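Local coordinates for MutS2 protein (PDB 2ZQE) that probably cleaves branched DNA intermediates through this endonuclease (Smr) domain and thereby suppresses homologous recombination, at residues 5-10 against 18-23; 50-55 against 75-80; 23-28 against 34-39. One frame throughout, in Å; residues are numbered along the deposited sequence.

Contact 1: residues 5-10 against 18-23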
loop_
_atom_site.group_PDB
_atom_site.type_symbol
_atom_site.label_atom_id
_atom_site.label_comp_id
_atom_site.label_asym_id
_atom_site.label_seq_id
_atom_site.Cartn_x
_atom_site.Cartn_y
_atom_site.Cartn_z
ATOM N N LYS A 5 -3.393 3.699 -9.918
ATOM C CA LYS A 5 -3.048 2.281 -9.822
ATOM C C LYS A 5 -3.410 1.737 -8.441
ATOM O O LYS A 5 -3.062 2.330 -7.429
ATOM C CB LYS A 5 -1.563 2.065 -10.101
ATOM C CG LYS A 5 -1.117 0.624 -9.988
ATOM C CD LYS A 5 0.353 0.463 -10.308
ATOM C CE LYS A 5 0.767 -0.993 -10.234
ATOM N NZ LYS A 5 -0.281 -1.871 -10.807
ATOM N N GLU A 6 -4.127 0.620 -8.417
ATOM C CA GLU A 6 -4.551 0.007 -7.166
ATOM C C GLU A 6 -4.237 -1.473 -7.205
ATOM O O GLU A 6 -4.481 -2.140 -8.220
ATOM C CB GLU A 6 -6.046 0.217 -6.920
ATOM C CG GLU A 6 -6.538 -0.337 -5.572
ATOM C CD GLU A 6 -7.960 0.064 -5.260
ATOM O OE1 GLU A 6 -8.903 -0.647 -5.692
ATOM O OE2 GLU A 6 -8.141 1.080 -4.566
ATOM N N VAL A 7 -3.684 -1.977 -6.108
ATOM C CA VAL A 7 -3.421 -3.406 -5.954
ATOM C C VAL A 7 -4.279 -3.978 -4.816
ATOM O O VAL A 7 -4.321 -3.433 -3.718
ATOM C CB VAL A 7 -1.932 -3.700 -5.703
ATOM C CG1 VAL A 7 -1.699 -5.199 -5.559
ATOM C CG2 VAL A 7 -1.083 -3.122 -6.858
ATOM N N ASP A 8 -4.968 -5.075 -5.116
ATOM C CA ASP A 8 -5.875 -5.700 -4.168
ATOM C C ASP A 8 -5.147 -6.797 -3.402
ATOM O O ASP A 8 -4.874 -7.881 -3.940
ATOM C CB ASP A 8 -7.101 -6.253 -4.912
ATOM C CG ASP A 8 -8.208 -6.684 -3.983
ATOM O OD1 ASP A 8 -7.957 -6.836 -2.770
ATOM O OD2 ASP A 8 -9.351 -6.864 -4.463
ATOM N N LEU A 9 -4.846 -6.501 -2.142
ATOM C CA LEU A 9 -4.131 -7.415 -1.252
ATOM C C LEU A 9 -5.049 -8.210 -0.316
ATOM O O LEU A 9 -4.580 -8.978 0.515
ATOM C CB LEU A 9 -3.150 -6.598 -0.402
ATOM C CG LEU A 9 -2.255 -5.693 -1.244
ATOM C CD1 LEU A 9 -1.665 -4.597 -0.371
ATOM C CD2 LEU A 9 -1.148 -6.494 -1.910
ATOM N N ARG A 10 -6.357 -7.991 -0.408
ATOM C CA ARG A 10 -7.277 -8.650 0.511
ATOM C C ARG A 10 -7.221 -10.141 0.268
ATOM O O ARG A 10 -7.149 -10.570 -0.885
ATOM C CB ARG A 10 -8.700 -8.138 0.312
ATOM C CG ARG A 10 -8.812 -6.653 0.579
ATOM C CD ARG A 10 -10.189 -6.142 0.204
ATOM N NE ARG A 10 -10.441 -6.245 -1.233
ATOM C CZ ARG A 10 -11.614 -5.971 -1.798
ATOM N NH1 ARG A 10 -12.628 -5.565 -1.045
ATOM N NH2 ARG A 10 -11.770 -6.097 -3.109
ATOM N N LEU A 18 2.992 -8.384 2.039
ATOM C CA LEU A 18 4.235 -7.601 2.005
ATOM C C LEU A 18 5.103 -7.892 0.777
ATOM O O LEU A 18 5.714 -6.980 0.218
ATOM C CB LEU A 18 5.037 -7.797 3.295
ATOM C CG LEU A 18 4.457 -7.061 4.511
ATOM C CD1 LEU A 18 5.404 -7.177 5.699
ATOM C CD2 LEU A 18 4.160 -5.610 4.250
ATOM N N LEU A 19 5.161 -9.164 0.368
ATOM C CA LEU A 19 5.830 -9.518 -0.893
ATOM C C LEU A 19 5.208 -8.783 -2.090
ATOM O O LEU A 19 5.928 -8.233 -2.962
ATOM C CB LEU A 19 5.812 -11.045 -1.101
ATOM C CG LEU A 19 6.507 -11.571 -2.363
ATOM C CD1 LEU A 19 7.991 -11.279 -2.299
ATOM C CD2 LEU A 19 6.282 -13.054 -2.463
ATOM N N GLU A 20 3.874 -8.766 -2.140
ATOM C CA GLU A 20 3.188 -8.084 -3.224
ATOM C C GLU A 20 3.360 -6.578 -3.141
ATOM O O GLU A 20 3.481 -5.916 -4.172
ATOM C CB GLU A 20 1.707 -8.488 -3.308
ATOM C CG GLU A 20 0.926 -7.801 -4.439
ATOM C CD GLU A 20 1.642 -7.861 -5.783
ATOM O OE1 GLU A 20 2.176 -8.938 -6.110
ATOM O OE2 GLU A 20 1.674 -6.834 -6.512
ATOM N N VAL A 21 3.359 -6.025 -1.931
ATOM C CA VAL A 21 3.597 -4.583 -1.787
ATOM C C VAL A 21 4.978 -4.196 -2.329
ATOM O O VAL A 21 5.115 -3.213 -3.060
ATOM C CB VAL A 21 3.407 -4.102 -0.338
ATOM C CG1 VAL A 21 3.960 -2.692 -0.161
ATOM C CG2 VAL A 21 1.920 -4.144 0.014
ATOM N N ASP A 22 5.984 -4.990 -2.003
ATOM C CA ASP A 22 7.337 -4.761 -2.508
ATOM C C ASP A 22 7.352 -4.733 -4.046
ATOM O O ASP A 22 7.934 -3.822 -4.649
ATOM C CB ASP A 22 8.268 -5.847 -1.962
ATOM C CG ASP A 22 9.665 -5.760 -2.531
ATOM O OD1 ASP A 22 10.269 -4.666 -2.475
ATOM O OD2 ASP A 22 10.162 -6.797 -3.038
ATOM N N GLN A 23 6.664 -5.694 -4.664
ATOM C CA GLN A 23 6.563 -5.758 -6.123
ATOM C C GLN A 23 5.778 -4.586 -6.705
ATOM O O GLN A 23 6.181 -3.986 -7.720
ATOM C CB GLN A 23 5.958 -7.091 -6.572
ATOM C CG GLN A 23 6.023 -7.302 -8.085
ATOM C CD GLN A 23 7.458 -7.314 -8.629
ATOM O OE1 GLN A 23 8.403 -7.715 -7.934
ATOM N NE2 GLN A 23 7.621 -6.873 -9.885
#
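Leu9, just past the end of strand 6-8, straddles two consecutive residues of helix 14-30, one methyl branch to each. CD1 meets CG2 of Val21 at 3.6 Å, the two side chains crossing at about a right angle, while CD2 presses on the aliphatic part of Glu20, 3.5 Å from its CG. This is the first strand-to-helix packing of a beta-alpha-beta unit in the alpha/beta Smr domain: strand 6-8 is an edge strand of the sheet within the chain, and the helix runs back across one face before the chain enters the neighbouring parallel strand 35-39. Val7, two residues earlier and also pointing toward the helix, adds its CG1, 3.9 Å from CG of Glu20. The contact with Glu20 therefore uses methylenes more than charge. Its CG stands anti to the backbone N (chi1 180°), which carries the chain toward the strand, and a bend at chi2 turns the carboxylate along Val7, with OE2 close to CG1. Lys5 NZ lies 6.8 Å from Glu20 OE2, too far for a salt bridge, though its charge may still favour the carboxylate there. On its other side Leu9 touches Ile51 of helix 46-57, and its backbone is tied to Leu39, so the leucine sits buried between sheet and both helices.

Farther out, Asp8 points away from the helix and organises the turn through Leu9. Its OD1 accepts the backbone N of Arg10, an Asx turn, and the Arg10 guanidinium grips the same carboxylate side-on. NE donates to OD1 at 3.0 Å and NH2 to OD2 at 2.9 Å; Arg10 NE and Arg10 N reach Asp8 OD1 from opposite faces of the carboxylate plane.

Contact 2: residues 50-55 against 75-80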
loop_
_atom_site.group_PDB
_atom_site.type_symbol
_atom_site.label_atom_id
_atom_site.label_comp_id
_atom_site.label_asym_id
_atom_site.label_seq_id
_atom_site.Cartn_x
_atom_site.Cartn_y
_atom_site.Cartn_z
ATOM N N ALA A 50 0.876 -4.104 9.282
ATOM C CA ALA A 50 2.129 -4.635 8.751
ATOM C C ALA A 50 2.595 -3.832 7.543
ATOM O O ALA A 50 3.776 -3.516 7.411
ATOM C CB ALA A 50 1.993 -6.112 8.392
ATOM N N ILE A 51 1.648 -3.482 6.675
ATOM C CA ILE A 51 1.954 -2.662 5.501
ATOM C C ILE A 51 2.462 -1.254 5.876
ATOM O O ILE A 51 3.489 -0.784 5.344
ATOM C CB ILE A 51 0.746 -2.586 4.562
ATOM C CG1 ILE A 51 0.513 -3.949 3.928
ATOM C CG2 ILE A 51 0.968 -1.487 3.483
ATOM C CD1 ILE A 51 -0.859 -4.100 3.267
ATOM N N ARG A 52 1.774 -0.586 6.792
ATOM C CA ARG A 52 2.211 0.751 7.200
ATOM C C ARG A 52 3.639 0.715 7.743
ATOM O O ARG A 52 4.458 1.561 7.383
ATOM C CB ARG A 52 1.259 1.359 8.228
ATOM C CG ARG A 52 -0.078 1.781 7.612
ATOM C CD ARG A 52 -1.150 2.071 8.670
ATOM N NE ARG A 52 -0.849 3.219 9.533
ATOM C CZ ARG A 52 -1.098 4.497 9.221
ATOM N NH1 ARG A 52 -1.613 4.832 8.043
ATOM N NH2 ARG A 52 -0.831 5.451 10.103
ATOM N N GLU A 53 3.952 -0.284 8.566
ATOM C CA GLU A 53 5.312 -0.375 9.111
ATOM C C GLU A 53 6.363 -0.650 8.011
ATOM O O GLU A 53 7.452 -0.049 7.990
ATOM C CB GLU A 53 5.372 -1.400 10.251
ATOM C CG GLU A 53 6.730 -1.437 10.961
ATOM C CD GLU A 53 7.094 -0.170 11.753
ATOM O OE1 GLU A 53 6.255 0.735 11.963
ATOM O OE2 GLU A 53 8.267 -0.095 12.198
ATOM N N ALA A 54 6.023 -1.531 7.065
ATOM C CA ALA A 54 6.907 -1.766 5.920
ATOM C C ALA A 54 7.167 -0.477 5.124
ATOM O O ALA A 54 8.310 -0.195 4.694
ATOM C CB ALA A 54 6.334 -2.849 5.023
ATOM N N LEU A 55 6.115 0.329 4.951
ATOM C CA LEU A 55 6.222 1.574 4.173
ATOM C C LEU A 55 7.110 2.594 4.875
ATOM O O LEU A 55 7.847 3.323 4.213
ATOM C CB LEU A 55 4.840 2.171 3.917
ATOM C CG LEU A 55 3.922 1.361 2.997
ATOM C CD1 LEU A 55 2.502 1.947 2.987
ATOM C CD2 LEU A 55 4.482 1.233 1.543
ATOM N N GLY A 75 -9.213 0.865 5.033
ATOM C CA GLY A 75 -9.001 -0.340 4.223
ATOM C C GLY A 75 -8.081 -0.116 3.023
ATOM O O GLY A 75 -7.724 -1.062 2.298
ATOM N N VAL A 76 -7.698 1.139 2.796
ATOM C CA VAL A 76 -6.777 1.443 1.701
ATOM C C VAL A 76 -5.675 2.346 2.220
ATOM O O VAL A 76 -5.949 3.340 2.891
ATOM C CB VAL A 76 -7.493 2.122 0.509
ATOM C CG1 VAL A 76 -6.479 2.569 -0.562
ATOM C CG2 VAL A 76 -8.539 1.164 -0.107
ATOM N N THR A 77 -4.431 1.984 1.913
ATOM C CA THR A 77 -3.302 2.873 2.182
ATOM C C THR A 77 -2.887 3.521 0.873
ATOM O O THR A 77 -2.582 2.844 -0.116
ATOM C CB THR A 77 -2.091 2.127 2.794
ATOM O OG1 THR A 77 -2.454 1.588 4.062
ATOM C CG2 THR A 77 -0.931 3.107 2.995
ATOM N N VAL A 78 -2.885 4.851 0.877
ATOM C CA VAL A 78 -2.520 5.622 -0.301
ATOM C C VAL A 78 -1.068 6.054 -0.169
ATOM O O VAL A 78 -0.713 6.754 0.770
ATOM C CB VAL A 78 -3.435 6.861 -0.428
ATOM C CG1 VAL A 78 -3.129 7.630 -1.711
ATOM C CG2 VAL A 78 -4.896 6.422 -0.409
ATOM N N VAL A 79 -0.252 5.620 -1.126
ATOM C CA VAL A 79 1.198 5.832 -1.087
ATOM C C VAL A 79 1.619 6.885 -2.108
ATOM O O VAL A 79 1.301 6.775 -3.297
ATOM C CB VAL A 79 1.965 4.497 -1.368
ATOM C CG1 VAL A 79 3.470 4.692 -1.238
ATOM C CG2 VAL A 79 1.495 3.354 -0.418
ATOM N N ALA A 80 2.324 7.906 -1.628
ATOM C CA ALA A 80 3.003 8.861 -2.494
ATOM C C ALA A 80 4.414 8.354 -2.729
ATOM O O ALA A 80 5.195 8.193 -1.784
ATOM C CB ALA A 80 3.043 10.228 -1.856
HETATM O O HOH W 1 -2.873 3.406 6.066
#
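Leu55 and Thr77 are brought together by their side-chain torsions. In Leu55, CG lies opposite the carbonyl carbon (chi1 -67°), which with an extended chi2 brings the methyls to the strand; in Thr77, chi1 of -63° sets OG1 beside the backbone N and CG2 anti to it, where it faces the leucine. The two side chains meet tip to tip, Leu55 CD1 lying 3.6 Å from Thr77 CG2. Val79, two residues along the strand, offers its CG2 to the same leucine, at 3.8 Å from CD1 and 4.2 Å from CD2, again end-on. One leucine thus bridges two strand residues that point the same way.

The axes of helix 50-55 and strand 76-80 run nearly parallel, 13° apart, and approach to 10.2 Å. Helix 46-57 packs on the same face of the mixed sheet as helix 14-30, as expected for an alpha/beta sandwich of two layers, and strand 76-81 is one of the two inner strands, hydrogen-bonded antiparallel to both neighbours. Leu55 also touches Leu25 of helix 14-30 and Val61 and Phe64 of strand 61-66, so the methyls are enclosed by hydrocarbon.

At the start of the strand the contact becomes polar. Thr77 OG1 and Arg52 NH1 share a water, each 2.7 Å from its oxygen; the water accepts from the arginine and lies in the plane of the guanidinium, at its edge. Thr77 OG1 is also hydrogen-bonded to His40 NE2, so the buried hydroxyl has partners in both the water and the imidazole. The aliphatic part of Arg52 comes alongside, CG 4.3 Å from Thr77 OG1, and its NH1 makes a long, weak ion pair with Asp66 OD2.

Contact 3: residues 23-28 against 34-39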
loop_
_atom_site.group_PDB
_atom_site.type_symbol
_atom_site.label_atom_id
_atom_site.label_comp_id
_atom_site.label_asym_id
_atom_site.label_seq_id
_atom_site.Cartn_x
_atom_site.Cartn_y
_atom_site.Cartn_z
ATOM N N GLN A 23 6.664 -5.694 -4.664
ATOM C CA GLN A 23 6.563 -5.758 -6.123
ATOM C C GLN A 23 5.778 -4.586 -6.705
ATOM O O GLN A 23 6.181 -3.986 -7.720
ATOM C CB GLN A 23 5.958 -7.091 -6.572
ATOM C CG GLN A 23 6.023 -7.302 -8.085
ATOM C CD GLN A 23 7.458 -7.314 -8.629
ATOM O OE1 GLN A 23 8.403 -7.715 -7.934
ATOM N NE2 GLN A 23 7.621 -6.873 -9.885
ATOM N N ALA A 24 4.654 -4.250 -6.069
ATOM C CA ALA A 24 3.818 -3.159 -6.566
ATOM C C ALA A 24 4.539 -1.807 -6.497
ATOM O O ALA A 24 4.376 -0.976 -7.397
ATOM C CB ALA A 24 2.496 -3.114 -5.803
ATOM N N LEU A 25 5.331 -1.587 -5.444
ATOM C CA LEU A 25 6.109 -0.340 -5.323
ATOM C C LEU A 25 7.170 -0.313 -6.419
ATOM O O LEU A 25 7.373 0.716 -7.077
ATOM C CB LEU A 25 6.780 -0.241 -3.946
ATOM C CG LEU A 25 5.818 0.022 -2.781
ATOM C CD1 LEU A 25 6.514 -0.259 -1.446
ATOM C CD2 LEU A 25 5.289 1.451 -2.829
ATOM N N GLU A 26 7.803 -1.463 -6.646
ATOM C CA GLU A 26 8.823 -1.551 -7.695
ATOM C C GLU A 26 8.228 -1.198 -9.062
ATOM O O GLU A 26 8.806 -0.409 -9.824
ATOM C CB GLU A 26 9.446 -2.951 -7.724
ATOM C CG GLU A 26 10.744 -3.044 -8.558
ATOM C CD GLU A 26 11.925 -2.224 -8.019
ATOM O OE1 GLU A 26 11.871 -1.665 -6.896
ATOM O OE2 GLU A 26 12.963 -2.165 -8.733
ATOM N N GLU A 27 7.068 -1.778 -9.363
ATOM C CA GLU A 27 6.420 -1.569 -10.649
ATOM C C GLU A 27 5.917 -0.132 -10.787
ATOM O O GLU A 27 6.029 0.474 -11.851
ATOM C CB GLU A 27 5.289 -2.586 -10.857
ATOM C CG GLU A 27 5.845 -3.998 -11.054
ATOM C CD GLU A 27 4.780 -5.063 -11.244
ATOM O OE1 GLU A 27 3.608 -4.723 -11.485
ATOM O OE2 GLU A 27 5.138 -6.259 -11.178
ATOM N N ALA A 28 5.378 0.419 -9.707
ATOM C CA ALA A 28 4.836 1.780 -9.740
ATOM C C ALA A 28 5.960 2.777 -10.035
ATOM O O ALA A 28 5.790 3.661 -10.878
ATOM C CB ALA A 28 4.131 2.124 -8.429
ATOM N N SER A 34 3.222 8.490 -9.574
ATOM C CA SER A 34 3.389 9.319 -8.392
ATOM C C SER A 34 2.668 8.741 -7.183
ATOM O O SER A 34 3.004 9.086 -6.049
ATOM C CB SER A 34 2.871 10.733 -8.659
ATOM O OG SER A 34 1.476 10.694 -8.895
ATOM N N THR A 35 1.659 7.905 -7.431
ATOM C CA THR A 35 0.773 7.421 -6.370
ATOM C C THR A 35 0.412 5.962 -6.611
ATOM O O THR A 35 0.299 5.537 -7.769
ATOM C CB THR A 35 -0.522 8.259 -6.301
ATOM O OG1 THR A 35 -0.184 9.657 -6.307
ATOM C CG2 THR A 35 -1.309 7.959 -5.024
ATOM N N LEU A 36 0.195 5.231 -5.516
ATOM C CA LEU A 36 -0.218 3.835 -5.556
ATOM C C LEU A 36 -1.187 3.570 -4.415
ATOM O O LEU A 36 -0.914 3.920 -3.266
ATOM C CB LEU A 36 1.008 2.929 -5.411
ATOM C CG LEU A 36 0.778 1.430 -5.249
ATOM C CD1 LEU A 36 0.112 0.811 -6.467
ATOM C CD2 LEU A 36 2.106 0.766 -4.941
ATOM N N ARG A 37 -2.315 2.946 -4.735
ATOM C CA ARG A 37 -3.289 2.568 -3.700
ATOM C C ARG A 37 -3.140 1.102 -3.330
ATOM O O ARG A 37 -3.097 0.241 -4.194
ATOM C CB ARG A 37 -4.718 2.835 -4.169
ATOM C CG ARG A 37 -5.088 4.311 -4.187
ATOM C CD ARG A 37 -6.373 4.542 -4.995
ATOM N NE ARG A 37 -7.520 3.768 -4.497
ATOM C CZ ARG A 37 -8.332 4.129 -3.500
ATOM N NH1 ARG A 37 -8.148 5.263 -2.836
ATOM N NH2 ARG A 37 -9.327 3.325 -3.152
ATOM N N LEU A 38 -3.040 0.837 -2.029
ATOM C CA LEU A 38 -2.958 -0.522 -1.520
ATOM C C LEU A 38 -4.269 -0.882 -0.834
ATOM O O LEU A 38 -4.558 -0.433 0.267
ATOM C CB LEU A 38 -1.770 -0.648 -0.547
ATOM C CG LEU A 38 -0.435 -0.188 -1.132
ATOM C CD1 LEU A 38 0.635 -0.206 -0.028
ATOM C CD2 LEU A 38 -0.003 -1.050 -2.310
ATOM N N LEU A 39 -5.082 -1.675 -1.523
ATOM C CA LEU A 39 -6.356 -2.121 -0.974
ATOM C C LEU A 39 -6.132 -3.386 -0.155
ATOM O O LEU A 39 -6.010 -4.487 -0.713
ATOM C CB LEU A 39 -7.335 -2.371 -2.132
ATOM C CG LEU A 39 -8.690 -3.012 -1.828
ATOM C CD1 LEU A 39 -9.416 -2.214 -0.759
ATOM C CD2 LEU A 39 -9.519 -3.134 -3.118
#
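Leu36 directs a single methyl, CD2, into helix 14-30, where Ala24, Leu25 and Ala28 receive it. The leucine and Leu25 cross at about a right angle, their CD2 atoms 3.9 Å apart. Leu25 leaves the helix to one side of the strand, and it is the far end of its side chain that swings back to make this touch. The two alanines, one helical turn apart, instead point toward the strand. CB of Ala24 stands 4.0 Å from Leu36 CD2 and CB of Ala28 4.3 Å from it, and the methyl also rests 3.8 Å from the backbone O of Ala24. In Leu36, a chi1 of 172° carries CG toward the helix, anti to the backbone N, and a chi2 of 63° turns CD2 to it.

Small residues on the helix allow a close approach: the axes of helix 23-28 and strand 35-39 come within 9.3 Å, running nearly antiparallel at 158°. This is the second half of the beta-alpha-beta crossover, in which the helix hands the chain on to strand 35-39. Val7 of strand 6-8 touches both Ala24 and Leu36, and Leu81 of strand 76-81 touches Leu25 and Ala28.

Away from the sheet, Gln23 NE2 donates to Glu27 OE2 at 2.9 Å, on the anti side of the carboxylate, linking neighbouring turns of the exposed helix surface. Between helix and strand, by contrast, the contacts are all hydrocarbon or methyl against backbone, so the fit depends on shape and burial rather than on directed bonds.

The three contacts lie on one face of the same mixed sheet. Contacts 1 and 3, with centres about 7 Å apart, share helix 14-30 and Gln23 and fix successive parts of that helix to the neighbouring parallel strands 6-8 and 35-39. Contact 2, about 10 Å from each of the others by centres, sets helix 46-57 on strand 76-81, the antiparallel neighbour of strand 35-39. Along the chain they close in the order 1, 3, 2. Leu18 against Ala54 joins the two helices, while Leu9 N to Leu39 O and Thr77 O to Leu38 N, both probable hydrogen bonds, tie the strands, giving the small Smr domain one continuous core.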